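Local coordinates for protein phenol hydroxylase component phO (Pseudomonas stutzeri, PDB 3U52) that is a component of a multicomponent phenol hydroxylase, probably supporting the oxygen-dependent hydroxylation of phenol, at residues E[42-47]-E[55-60]. Sequence-based numbering, arbitrary orientation.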
loop_
_atom_site.group_PDB
_atom_site.type_symbol
_atom_site.label_atom_id
_atom_site.label_comp_id
_atom_site.label_asym_id
_atom_site.label_seq_id
_atom_site.Cartn_x
_atom_site.Cartn_y
_atom_site.Cartn_z
ATOM N N LEU E 42 -38.346 30.402 -22.156
ATOM C CA LEU E 42 -38.048 31.376 -23.204
ATOM C C LEU E 42 -37.895 32.817 -22.634
ATOM O O LEU E 42 -38.496 33.155 -21.592
ATOM C CB LEU E 42 -39.162 31.327 -24.254
ATOM C CG LEU E 42 -39.586 29.919 -24.697
ATOM C CD1 LEU E 42 -40.991 30.011 -25.307
ATOM C CD2 LEU E 42 -38.610 29.361 -25.712
ATOM N N LEU E 43 -37.072 33.632 -23.310
ATOM C CA LEU E 43 -36.930 35.054 -23.033
ATOM C C LEU E 43 -37.463 35.752 -24.270
ATOM O O LEU E 43 -36.976 35.551 -25.394
ATOM C CB LEU E 43 -35.469 35.452 -22.827
ATOM C CG LEU E 43 -35.336 36.848 -22.179
ATOM C CD1 LEU E 43 -35.738 36.811 -20.715
ATOM C CD2 LEU E 43 -33.952 37.443 -22.326
ATOM N N VAL E 44 -38.429 36.622 -24.017
ATOM C CA VAL E 44 -39.407 37.065 -25.000
ATOM C C VAL E 44 -39.667 38.578 -24.780
ATOM O O VAL E 44 -39.567 39.075 -23.642
ATOM C CB VAL E 44 -40.648 36.164 -24.739
ATOM C CG1 VAL E 44 -41.838 36.850 -24.117
ATOM C CG2 VAL E 44 -40.912 35.175 -25.805
ATOM N N GLN E 45 -39.970 39.300 -25.865
ATOM C CA GLN E 45 -40.303 40.741 -25.762
ATOM C C GLN E 45 -41.795 40.838 -25.461
ATOM O O GLN E 45 -42.602 40.374 -26.261
ATOM C CB GLN E 45 -39.955 41.516 -27.059
ATOM C CG GLN E 45 -38.827 40.910 -27.992
ATOM C CD GLN E 45 -37.390 41.444 -27.739
ATOM O OE1 GLN E 45 -37.192 42.460 -27.042
ATOM N NE2 GLN E 45 -36.375 40.746 -28.314
ATOM N N PRO E 46 -42.180 41.444 -24.322
ATOM C CA PRO E 46 -43.604 41.570 -23.960
ATOM C C PRO E 46 -44.456 42.264 -25.067
ATOM O O PRO E 46 -45.678 42.091 -25.133
ATOM C CB PRO E 46 -43.573 42.397 -22.673
ATOM C CG PRO E 46 -42.164 42.931 -22.546
ATOM C CD PRO E 46 -41.285 42.072 -23.329
ATOM N N GLY E 47 -43.797 42.997 -25.955
ATOM C CA GLY E 47 -44.482 43.625 -27.072
ATOM C C GLY E 47 -44.709 42.760 -28.310
ATOM O O GLY E 47 -45.506 43.143 -29.185
ATOM N N ASP E 55 -44.718 31.729 -34.618
ATOM C CA ASP E 55 -43.917 31.513 -35.832
ATOM C C ASP E 55 -42.420 31.714 -35.661
ATOM O O ASP E 55 -41.647 31.061 -36.342
ATOM C CB ASP E 55 -44.412 32.345 -37.034
ATOM C CG ASP E 55 -45.908 32.140 -37.334
ATOM O OD1 ASP E 55 -46.420 30.989 -37.184
ATOM O OD2 ASP E 55 -46.563 33.145 -37.755
ATOM N N GLU E 56 -41.998 32.625 -34.796
ATOM C CA GLU E 56 -40.571 32.912 -34.671
ATOM C C GLU E 56 -39.860 32.081 -33.580
ATOM O O GLU E 56 -38.651 31.845 -33.669
ATOM C CB GLU E 56 -40.313 34.414 -34.399
ATOM C CG GLU E 56 -40.856 35.438 -35.440
ATOM C CD GLU E 56 -40.625 36.889 -34.978
ATOM O OE1 GLU E 56 -41.156 37.834 -35.617
ATOM O OE2 GLU E 56 -39.908 37.090 -33.966
ATOM N N ILE E 57 -40.598 31.690 -32.547
ATOM C CA ILE E 57 -40.008 30.993 -31.397
ATOM C C ILE E 57 -40.516 29.579 -31.201
ATOM O O ILE E 57 -39.710 28.640 -31.196
ATOM C CB ILE E 57 -40.126 31.795 -30.093
ATOM C CG1 ILE E 57 -39.544 33.197 -30.290
ATOM C CG2 ILE E 57 -39.358 31.100 -28.959
ATOM C CD1 ILE E 57 -39.849 34.125 -29.204
ATOM N N LEU E 58 -41.827 29.405 -31.075
ATOM C CA LEU E 58 -42.375 28.073 -30.783
ATOM C C LEU E 58 -42.162 27.032 -31.904
ATOM O O LEU E 58 -41.731 25.903 -31.668
ATOM C CB LEU E 58 -43.840 28.196 -30.363
ATOM C CG LEU E 58 -44.436 27.019 -29.605
ATOM C CD1 LEU E 58 -43.581 26.734 -28.325
ATOM C CD2 LEU E 58 -45.923 27.278 -29.257
ATOM N N LYS E 59 -42.426 27.414 -33.137
ATOM C CA LYS E 59 -42.192 26.530 -34.281
ATOM C C LYS E 59 -40.709 26.043 -34.441
ATOM O O LYS E 59 -40.465 24.853 -34.579
ATOM C CB LYS E 59 -42.702 27.232 -35.549
ATOM C CG LYS E 59 -43.576 26.381 -36.426
ATOM C CD LYS E 59 -44.884 26.005 -35.736
ATOM C CE LYS E 59 -45.370 24.600 -36.165
ATOM N NZ LYS E 59 -45.174 24.191 -37.604
ATOM N N PRO E 60 -39.722 26.966 -34.469
ATOM C CA PRO E 60 -38.300 26.555 -34.403
ATOM C C PRO E 60 -37.899 25.680 -33.214
ATOM O O PRO E 60 -37.184 24.724 -33.396
ATOM C CB PRO E 60 -37.571 27.894 -34.313
ATOM C CG PRO E 60 -38.445 28.800 -35.094
ATOM C CD PRO E 60 -39.831 28.418 -34.644
#
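Ile57, on the helix 50-62, reaches strand 40-44 with both branches of its side chain, and the two branches meet different residues of that strand. Its CG2 methyl comes to Leu42, lying 3.8 Å from Leu42 CD2 and 4.1 Å from Leu42 CD1, so that it faces both prongs of the leucine fork. The longer branch ends at Val44, where Ile57 CD1 approaches Val44 CG2 to 3.7 Å. This division of labour follows from the torsion about the CA-CB bond: CG2 stands anti to the backbone N of Ile57, whereas CG1 lies beside that N (chi1 -54°) and, with an extended second torsion of 168°, carries CD1 away to the second partner. Leu42 and Ile57 run past one another in opposite senses, each pointing its CB toward the other segment.

The trio illustrates how one beta-branched residue on a helix can bridge alternate residues of a strand, since Leu42 and Val44 are two apart and Leu43 between them turns its side chain away. Close contact is confined to these apolar side chains; Leu42 and Val44 are buried, and no polar bond ties the segments together. The looser side begins at Ile57 itself, which stays partly exposed although it carries the contact, and past Val44 the segments part, with Gln45 exposed to solvent.

Helix 50-62 follows the strand after a short connection and packs over one face of the mixed sheet near strand 40-44, outermost within this chain; a chain of another protein packs against Leu42 and Leu43. Leu42 and Leu58 both touch Val28 of the antiparallel neighbour strand 24-29, which is also joined to strand 40-44 by backbone hydrogen bonds of Leu42 with Leu26 and Val44 with Gln24.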